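Local coordinates for putative acyl-[acyl-carrier-protein]--UDP-N-acetylglucosamine O-acyltransferase (Bacteroides fragilis, PDB 4R36), which probably catalyses the transfer of an acyl chain from acyl carrier protein to UDP-N-acetylglucosamine, the first step of lipid A synthesis, at residues N37-P42 and N55-A60; A62-G67 and N74-G79; E157-D162 and F175-G180. One frame throughout, in Å; residues are numbered along the deposited sequence.

All three contacts belong to one left-handed parallel beta helix. Contacts 1 and 3 each join equivalent parts of successive coils, in different sheets, by three backbone hydrogen bonds, and both are partly buried: inside they pack aliphatic groups, outside they carry polar or charged pairs. The outer pair is loose in contact 1, where Glu39 and Lys57 stop short of a salt bridge, and tight in contact 3, where Arg177 clamps Asp161. Contact 2 is buried and largely apolar, joining two sheets across the interior. Contacts 1 and 2 touch, because strands 57-58 and 75-76 are neighbours, and both reach the second subunit; contact 3 lies farther along the helix, its centre about 23 Å from that of contact 2.

Contact 1 (N37-P42 and N55-A60); sequences NVEIAP and NNKIMA
Two successive coils of the left-handed parallel beta helix meet here, with strand 39-40 beside strand 57-58 at one end of their sheet. The corner before each strand is turned by an asparagine in the left-handed backbone conformation, and these two are linked: Asn37 ND2 donates to Asn55 OD1 at 2.8 Å, nearly straight (173°). Asn37 sends its amide there with CG anti to the backbone N (chi1 -170°), and the two amide planes stand 73° apart. Along the strands Glu39 N bonds Asn56 O at 2.9 Å, Ile58 N bonds Glu39 O at 2.8 Å and Ala41 N bonds Ile58 O at 3.0 Å. On the outer face the extended chains of Glu39 and Lys57 run side by side; Glu39 OE2 lies 3.3 Å from Lys57 CE but 4.2 Å from Lys57 NZ, too far for a salt bridge. A water donates to Glu39 OE2 and, weakly, to Ile58 O. Inside, Ile40 CG1 approaches Ile58 CD1 at 4.4 Å, and the buried Asn56 amide bonds Asn74 N and Gly71 O of the next coil. Beyond the strands Ala41 CB meets Ala60 CB at 4.0 Å. Parallel strands stacked coil on coil are typical of the hexapeptide-repeat beta helix.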
loop_
_atom_site.group_PDB
_atom_site.type_symbol
_atom_site.label_atom_id
_atom_site.label_comp_id
_atom_site.label_asym_id
_atom_site.label_seq_id
_atom_site.Cartn_x
_atom_site.Cartn_y
_atom_site.Cartn_z
ATOM N N ASN A 37 -15.898 -25.675 -16.405
ATOM C CA ASN A 37 -14.529 -25.356 -16.723
ATOM C C ASN A 37 -13.959 -24.300 -15.737
ATOM O O ASN A 37 -13.387 -23.294 -16.172
ATOM C CB ASN A 37 -14.500 -24.826 -18.134
ATOM C CG ASN A 37 -13.116 -24.683 -18.690
ATOM O OD1 ASN A 37 -12.230 -25.519 -18.463
ATOM N ND2 ASN A 37 -12.904 -23.581 -19.439
ATOM N N VAL A 38 -14.110 -24.569 -14.466
ATOM C CA VAL A 38 -13.546 -23.746 -13.387
ATOM C C VAL A 38 -12.368 -24.460 -12.792
ATOM O O VAL A 38 -12.466 -25.610 -12.332
ATOM C CB VAL A 38 -14.597 -23.419 -12.302
ATOM C CG1 VAL A 38 -13.986 -22.700 -11.089
ATOM C CG2 VAL A 38 -15.714 -22.565 -12.892
ATOM N N GLU A 39 -11.212 -23.808 -12.833
ATOM C CA GLU A 39 -10.012 -24.308 -12.212
ATOM C C GLU A 39 -9.823 -23.672 -10.806
ATOM O O GLU A 39 -9.836 -22.438 -10.681
ATOM C CB GLU A 39 -8.857 -23.996 -13.109
ATOM C CG GLU A 39 -7.541 -24.424 -12.586
ATOM C CD GLU A 39 -6.401 -23.992 -13.505
ATOM O OE1 GLU A 39 -6.594 -23.907 -14.740
ATOM O OE2 GLU A 39 -5.337 -23.720 -12.971
ATOM N N ILE A 40 -9.668 -24.517 -9.784
ATOM C CA ILE A 40 -9.505 -24.125 -8.418
ATOM C C ILE A 40 -8.271 -24.804 -7.881
ATOM O O ILE A 40 -8.156 -26.028 -7.862
ATOM C CB ILE A 40 -10.741 -24.381 -7.593
ATOM C CG1 ILE A 40 -11.924 -23.668 -8.227
ATOM C CG2 ILE A 40 -10.528 -23.980 -6.159
ATOM C CD1 ILE A 40 -13.256 -23.914 -7.613
ATOM N N ALA A 41 -7.316 -23.997 -7.444
ATOM C CA ALA A 41 -6.087 -24.430 -6.912
ATOM C C ALA A 41 -6.168 -24.849 -5.429
ATOM O O ALA A 41 -7.126 -24.591 -4.776
ATOM C CB ALA A 41 -5.022 -23.306 -7.092
ATOM N N PRO A 42 -5.088 -25.491 -4.901
ATOM C CA PRO A 42 -4.989 -25.824 -3.471
ATOM C C PRO A 42 -5.122 -24.580 -2.601
ATOM O O PRO A 42 -4.693 -23.474 -2.997
ATOM C CB PRO A 42 -3.583 -26.397 -3.331
ATOM C CG PRO A 42 -3.283 -26.932 -4.703
ATOM C CD PRO A 42 -3.937 -26.004 -5.664
ATOM N N ASN A 55 -15.678 -20.894 -16.691
ATOM C CA ASN A 55 -14.342 -20.518 -17.276
ATOM C C ASN A 55 -13.534 -19.584 -16.327
ATOM O O ASN A 55 -12.913 -18.656 -16.763
ATOM C CB ASN A 55 -14.454 -19.870 -18.649
ATOM C CG ASN A 55 -15.254 -20.712 -19.645
ATOM O OD1 ASN A 55 -15.063 -21.897 -19.732
ATOM N ND2 ASN A 55 -16.108 -20.093 -20.383
ATOM N N ASN A 56 -13.540 -19.864 -15.043
ATOM C CA ASN A 56 -12.819 -19.052 -14.063
ATOM C C ASN A 56 -11.601 -19.798 -13.635
ATOM O O ASN A 56 -11.598 -21.014 -13.586
ATOM C CB ASN A 56 -13.679 -18.693 -12.863
ATOM C CG ASN A 56 -14.746 -17.659 -13.223
ATOM O OD1 ASN A 56 -14.437 -16.480 -13.552
ATOM N ND2 ASN A 56 -16.007 -18.077 -13.174
ATOM N N LYS A 57 -10.553 -19.058 -13.315
ATOM C CA LYS A 57 -9.370 -19.615 -12.732
ATOM C C LYS A 57 -9.116 -18.958 -11.387
ATOM O O LYS A 57 -8.943 -17.741 -11.339
ATOM C CB LYS A 57 -8.197 -19.359 -13.694
ATOM C CG LYS A 57 -6.861 -19.828 -13.123
ATOM C CD LYS A 57 -5.785 -19.882 -14.165
ATOM C CE LYS A 57 -4.601 -20.608 -13.572
ATOM N NZ LYS A 57 -3.310 -20.225 -14.200
ATOM N N ILE A 58 -9.100 -19.745 -10.336
ATOM C CA ILE A 58 -8.944 -19.257 -8.991
ATOM C C ILE A 58 -7.682 -19.884 -8.488
ATOM O O ILE A 58 -7.615 -21.096 -8.257
ATOM C CB ILE A 58 -10.131 -19.629 -8.118
ATOM C CG1 ILE A 58 -11.398 -19.183 -8.819
ATOM C CG2 ILE A 58 -9.974 -19.069 -6.730
ATOM C CD1 ILE A 58 -12.656 -19.352 -8.003
ATOM N N MET A 59 -6.666 -19.046 -8.263
ATOM C CA MET A 59 -5.392 -19.502 -7.884
ATOM C C MET A 59 -5.238 -19.742 -6.403
ATOM O O MET A 59 -6.077 -19.403 -5.608
ATOM C CB MET A 59 -4.272 -18.536 -8.413
ATOM C CG MET A 59 -4.411 -18.370 -9.906
ATOM S SD MET A 59 -3.297 -17.209 -10.697
ATOM C CE MET A 59 -1.740 -18.019 -10.407
ATOM N N ALA A 60 -4.113 -20.315 -6.049
ATOM C CA ALA A 60 -3.865 -20.786 -4.683
ATOM C C ALA A 60 -3.998 -19.749 -3.628
ATOM O O ALA A 60 -3.573 -18.599 -3.790
ATOM C CB ALA A 60 -2.510 -21.444 -4.589
HETATM O O HOH W 1 -6.001 -22.194 -10.507
#

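Contact 2 (A62-G67 and N74-G79)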
loop_
_atom_site.group_PDB
_atom_site.type_symbol
_atom_site.label_atom_id
_atom_site.label_comp_id
_atom_site.label_asym_id
_atom_site.label_seq_id
_atom_site.Cartn_x
_atom_site.Cartn_y
_atom_site.Cartn_z
ATOM N N ALA A 62 -6.514 -18.125 -2.503
ATOM C CA ALA A 62 -7.491 -17.080 -2.666
ATOM C C ALA A 62 -8.683 -17.435 -1.786
ATOM O O ALA A 62 -8.883 -18.634 -1.471
ATOM C CB ALA A 62 -7.895 -16.953 -4.122
ATOM N N ASN A 63 -9.481 -16.419 -1.425
ATOM C CA ASN A 63 -10.617 -16.567 -0.543
ATOM C C ASN A 63 -11.869 -15.959 -1.183
ATOM O O ASN A 63 -11.869 -14.754 -1.558
ATOM C CB ASN A 63 -10.352 -15.913 0.782
ATOM C CG ASN A 63 -9.022 -16.359 1.401
ATOM O OD1 ASN A 63 -7.892 -15.850 1.110
ATOM N ND2 ASN A 63 -9.149 -17.210 2.265
ATOM N N ILE A 64 -12.916 -16.775 -1.376
ATOM C CA ILE A 64 -14.176 -16.337 -1.921
ATOM C C ILE A 64 -15.225 -16.535 -0.838
ATOM O O ILE A 64 -15.654 -17.702 -0.511
ATOM C CB ILE A 64 -14.564 -17.131 -3.193
ATOM C CG1 ILE A 64 -13.407 -17.321 -4.174
ATOM C CG2 ILE A 64 -15.786 -16.497 -3.904
ATOM C CD1 ILE A 64 -12.910 -16.036 -4.785
ATOM N N LEU A 65 -15.647 -15.418 -0.243
ATOM C CA LEU A 65 -16.458 -15.467 0.961
ATOM C C LEU A 65 -17.969 -15.248 0.736
ATOM O O LEU A 65 -18.435 -14.842 -0.357
ATOM C CB LEU A 65 -15.917 -14.432 1.962
ATOM C CG LEU A 65 -14.419 -14.457 2.302
ATOM C CD1 LEU A 65 -14.145 -13.343 3.324
ATOM C CD2 LEU A 65 -14.030 -15.813 2.858
ATOM N N TYR A 66 -18.712 -15.579 1.779
ATOM C CA TYR A 66 -20.148 -15.439 1.841
ATOM C C TYR A 66 -20.606 -14.140 1.174
ATOM O O TYR A 66 -20.204 -13.022 1.585
ATOM C CB TYR A 66 -20.510 -15.413 3.338
ATOM C CG TYR A 66 -21.965 -15.321 3.629
ATOM C CD1 TYR A 66 -22.602 -14.098 3.712
ATOM C CD2 TYR A 66 -22.735 -16.491 3.871
ATOM C CE1 TYR A 66 -23.947 -14.012 4.028
ATOM C CE2 TYR A 66 -24.099 -16.397 4.169
ATOM C CZ TYR A 66 -24.701 -15.184 4.237
ATOM O OH TYR A 66 -26.033 -15.077 4.533
ATOM N N GLY A 67 -21.418 -14.295 0.131
ATOM C CA GLY A 67 -21.985 -13.169 -0.558
ATOM C C GLY A 67 -21.316 -12.854 -1.882
ATOM O O GLY A 67 -21.704 -11.904 -2.545
ATOM N N ASN A 74 -12.992 -15.017 -15.476
ATOM C CA ASN A 74 -12.089 -14.237 -14.621
ATOM C C ASN A 74 -10.875 -15.037 -14.203
ATOM O O ASN A 74 -10.895 -16.288 -14.185
ATOM C CB ASN A 74 -12.841 -13.881 -13.372
ATOM C CG ASN A 74 -14.059 -13.034 -13.658
ATOM O OD1 ASN A 74 -13.955 -11.816 -13.960
ATOM N ND2 ASN A 74 -15.234 -13.657 -13.604
ATOM N N THR A 75 -9.799 -14.342 -13.820
ATOM C CA THR A 75 -8.702 -14.991 -13.083
ATOM C C THR A 75 -8.485 -14.286 -11.772
ATOM O O THR A 75 -8.383 -13.031 -11.745
ATOM C CB THR A 75 -7.378 -14.925 -13.886
ATOM O OG1 THR A 75 -7.583 -15.378 -15.236
ATOM C CG2 THR A 75 -6.285 -15.718 -13.283
ATOM N N ILE A 76 -8.474 -15.062 -10.705
ATOM C CA ILE A 76 -8.363 -14.539 -9.333
ATOM C C ILE A 76 -7.066 -15.086 -8.825
ATOM O O ILE A 76 -6.864 -16.321 -8.680
ATOM C CB ILE A 76 -9.625 -14.900 -8.514
ATOM C CG1 ILE A 76 -10.831 -14.216 -9.187
ATOM C CG2 ILE A 76 -9.495 -14.498 -7.071
ATOM C CD1 ILE A 76 -12.114 -14.644 -8.557
ATOM N N PHE A 77 -6.135 -14.158 -8.515
ATOM C CA PHE A 77 -4.806 -14.502 -8.164
ATOM C C PHE A 77 -4.643 -14.847 -6.728
ATOM O O PHE A 77 -5.503 -14.536 -5.885
ATOM C CB PHE A 77 -3.850 -13.347 -8.592
ATOM C CG PHE A 77 -3.579 -13.324 -10.050
ATOM C CD1 PHE A 77 -4.589 -12.982 -10.975
ATOM C CD2 PHE A 77 -2.335 -13.638 -10.536
ATOM C CE1 PHE A 77 -4.326 -12.965 -12.322
ATOM C CE2 PHE A 77 -2.081 -13.581 -11.904
ATOM C CZ PHE A 77 -3.079 -13.256 -12.786
ATOM N N PRO A 78 -3.479 -15.419 -6.368
ATOM C CA PRO A 78 -3.273 -15.815 -4.951
ATOM C C PRO A 78 -3.458 -14.733 -3.914
ATOM O O PRO A 78 -2.957 -13.588 -4.115
ATOM C CB PRO A 78 -1.818 -16.299 -4.911
ATOM C CG PRO A 78 -1.621 -16.784 -6.310
ATOM C CD PRO A 78 -2.302 -15.734 -7.169
ATOM N N GLY A 79 -4.156 -15.057 -2.827
ATOM C CA GLY A 79 -4.288 -14.121 -1.704
ATOM C C GLY A 79 -5.384 -13.064 -1.894
ATOM O O GLY A 79 -5.681 -12.380 -0.945
#
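Ala62 meets the planar peptide group of Phe77 rather than its ring: Ala62 CB lies 3.8 Å from the carbonyl O of Phe77. The CB bond of Phe77 points away from 62-67; its ring makes a cation-pi contact with Arg107 and packs on Met59 and on Ile85 of the second subunit. Ala62 CB also touches Ile76 CG2 at 4.2 Å. Ile64 and Ile76 reach toward each other tip to tip, CD1 of Ile64 standing 4.1 Å from CD1 of Ile76. The bend at chi2 of Ile64 (-65°) swings its CD1 across the interior, whereas Ile76 extends to meet it (chi2 173°). Ile70 and Ile82 pack on both side chains, so isoleucines six residues apart line the interior, Ile64, Ile70 and Ile76 from the three sheets in turn and Ile82 from the coil after Ile64. Gly79, its positive phi suited to a corner, brings its N 3.9 Å from Ala62 N, and a bound calcium ion lies close by. The backbones hydrogen-bond to neighbouring coils, Ile64 with Tyr45 and Asp47, Asn63 with Ala80 and Ile82. Van der Waals packing joins these two segments, so burial of aliphatic groups, rather than polar bonding, probably holds the walls together here.

Contact 3 (E157-D162 and F175-G180); sequences EIIIDD and FCRVGG
Phe175 stands at the corner before strand 177-178, which runs parallel to strand 159-160 of the neighbouring coil in the left-handed beta helix. Its CB points away from 157-162, yet the ring swings back to lie alongside Glu157, pointing the same way; Phe175 CE1 is 3.3 Å from Glu157 OE2. Gln174 and His138, both seen to bind UDP-N-acetylglucosamine in this protein, lie beside this pair. Cys176 follows with its carbonyl O accepting Ile159 N at 3.0 Å, while its side chain packs inward on Phe190. Arg177 faces outward. With CG anti to its own N (chi1 -178°) and the chain extended to NE, it crosses Ile159 obliquely, Arg177 CG 4.0 Å from Ile159 CB, and meets Asp161 at about a right angle. The guanidinium grips the carboxylate side-on: Arg177 NE bonds Asp161 OD1 at 2.9 Å and Arg177 NH2 bonds Asp161 OD2 at 2.8 Å, both on the syn sides, although the two planes are 52° apart. Asp161 OD2 also hydrogen-bonds Tyr261 OH, and Phe265 packs on both charged side chains, so helix 257-267 is tied to the coil here. Val178 turns back inside, its CG2 3.9 Å from Ile160 CD1, packing also on Met172 and Phe190; its N donates to Ile159 O and its O accepts Asp161 N. After Gly179, whose CA lies near Asp161 OD2, Gly180 N bonds the same Tyr261 OH, and Gly180 CA comes to 3.0 Å from Asp162 O.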
loop_
_atom_site.group_PDB
_atom_site.type_symbol
_atom_site.label_atom_id
_atom_site.label_comp_id
_atom_site.label_asym_id
_atom_site.label_seq_id
_atom_site.Cartn_x
_atom_site.Cartn_y
_atom_site.Cartn_z
ATOM N N GLU A 157 -18.785 3.490 -1.545
ATOM C CA GLU A 157 -19.779 4.070 -2.430
ATOM C C GLU A 157 -19.199 4.975 -3.524
ATOM O O GLU A 157 -19.871 5.881 -4.006
ATOM C CB GLU A 157 -20.862 4.864 -1.615
ATOM C CG GLU A 157 -21.639 4.004 -0.629
ATOM C CD GLU A 157 -22.625 4.719 0.272
ATOM O OE1 GLU A 157 -23.702 5.101 -0.236
ATOM O OE2 GLU A 157 -22.330 4.833 1.500
ATOM N N ILE A 158 -17.997 4.694 -3.971
ATOM C CA ILE A 158 -17.442 5.373 -5.116
ATOM C C ILE A 158 -17.996 4.794 -6.411
ATOM O O ILE A 158 -18.666 3.742 -6.431
ATOM C CB ILE A 158 -15.895 5.310 -5.145
ATOM C CG1 ILE A 158 -15.357 3.886 -5.251
ATOM C CG2 ILE A 158 -15.339 6.027 -3.922
ATOM C CD1 ILE A 158 -15.229 3.251 -6.637
ATOM N N ILE A 159 -17.796 5.541 -7.488
ATOM C CA ILE A 159 -18.164 5.136 -8.796
ATOM C C ILE A 159 -17.023 5.382 -9.771
ATOM O O ILE A 159 -16.480 6.488 -9.865
ATOM C CB ILE A 159 -19.425 5.852 -9.306
ATOM C CG1 ILE A 159 -20.623 5.525 -8.393
ATOM C CG2 ILE A 159 -19.722 5.505 -10.803
ATOM C CD1 ILE A 159 -21.833 6.406 -8.767
ATOM N N ILE A 160 -16.679 4.359 -10.545
ATOM C CA ILE A 160 -15.687 4.501 -11.603
ATOM C C ILE A 160 -16.411 4.134 -12.914
ATOM O O ILE A 160 -16.961 3.033 -13.055
ATOM C CB ILE A 160 -14.454 3.597 -11.467
ATOM C CG1 ILE A 160 -13.796 3.544 -10.098
ATOM C CG2 ILE A 160 -13.452 3.786 -12.635
ATOM C CD1 ILE A 160 -13.197 4.745 -9.584
ATOM N N ASP A 161 -16.395 5.081 -13.838
ATOM C CA ASP A 161 -17.016 4.904 -15.166
ATOM C C ASP A 161 -16.101 4.048 -16.063
ATOM O O ASP A 161 -14.942 3.819 -15.753
ATOM C CB ASP A 161 -17.301 6.241 -15.849
ATOM C CG ASP A 161 -18.365 7.077 -15.163
ATOM O OD1 ASP A 161 -18.846 6.785 -14.028
ATOM O OD2 ASP A 161 -18.712 8.167 -15.728
ATOM N N ASP A 162 -16.594 3.644 -17.215
ATOM C CA ASP A 162 -15.809 2.783 -18.075
ATOM C C ASP A 162 -14.507 3.370 -18.580
ATOM O O ASP A 162 -14.380 4.575 -18.881
ATOM C CB ASP A 162 -16.658 2.387 -19.270
ATOM C CG ASP A 162 -17.862 1.513 -18.873
ATOM O OD1 ASP A 162 -18.033 1.097 -17.667
ATOM O OD2 ASP A 162 -18.742 1.330 -19.768
ATOM N N PHE A 175 -17.689 8.297 -1.840
ATOM C CA PHE A 175 -18.722 8.964 -2.614
ATOM C C PHE A 175 -18.189 9.707 -3.867
ATOM O O PHE A 175 -18.945 10.474 -4.496
ATOM C CB PHE A 175 -19.563 9.984 -1.777
ATOM C CG PHE A 175 -20.129 9.441 -0.501
ATOM C CD1 PHE A 175 -21.151 8.500 -0.534
ATOM C CD2 PHE A 175 -19.661 9.877 0.722
ATOM C CE1 PHE A 175 -21.708 7.981 0.654
ATOM C CE2 PHE A 175 -20.182 9.337 1.925
ATOM C CZ PHE A 175 -21.217 8.402 1.883
ATOM N N CYS A 176 -16.915 9.602 -4.175
ATOM C CA CYS A 176 -16.408 10.255 -5.400
ATOM C C CYS A 176 -16.690 9.459 -6.653
ATOM O O CYS A 176 -16.945 8.242 -6.609
ATOM C CB CYS A 176 -14.909 10.522 -5.276
ATOM S SG CYS A 176 -14.682 11.843 -4.028
ATOM N N ARG A 177 -16.626 10.140 -7.788
ATOM C CA ARG A 177 -16.831 9.533 -9.068
ATOM C C ARG A 177 -15.726 9.942 -10.034
ATOM O O ARG A 177 -15.287 11.109 -10.054
ATOM C CB ARG A 177 -18.209 9.978 -9.650
ATOM C CG ARG A 177 -18.458 9.323 -10.972
ATOM C CD ARG A 177 -19.892 9.547 -11.431
ATOM N NE ARG A 177 -20.154 9.050 -12.763
ATOM C CZ ARG A 177 -21.167 9.426 -13.515
ATOM N NH1 ARG A 177 -22.110 10.295 -13.033
ATOM N NH2 ARG A 177 -21.239 8.927 -14.753
ATOM N N VAL A 178 -15.240 8.955 -10.800
ATOM C CA VAL A 178 -14.250 9.120 -11.851
ATOM C C VAL A 178 -14.887 8.821 -13.216
ATOM O O VAL A 178 -15.449 7.733 -13.469
ATOM C CB VAL A 178 -13.040 8.164 -11.638
ATOM C CG1 VAL A 178 -12.040 8.218 -12.772
ATOM C CG2 VAL A 178 -12.363 8.460 -10.301
ATOM N N GLY A 179 -14.750 9.772 -14.132
ATOM C CA GLY A 179 -15.318 9.674 -15.482
ATOM C C GLY A 179 -14.490 8.801 -16.359
ATOM O O GLY A 179 -13.337 8.422 -16.038
ATOM N N GLY A 180 -15.107 8.391 -17.474
ATOM C CA GLY A 180 -14.392 7.574 -18.424
ATOM C C GLY A 180 -13.164 8.181 -19.000
ATOM O O GLY A 180 -13.095 9.412 -19.150
#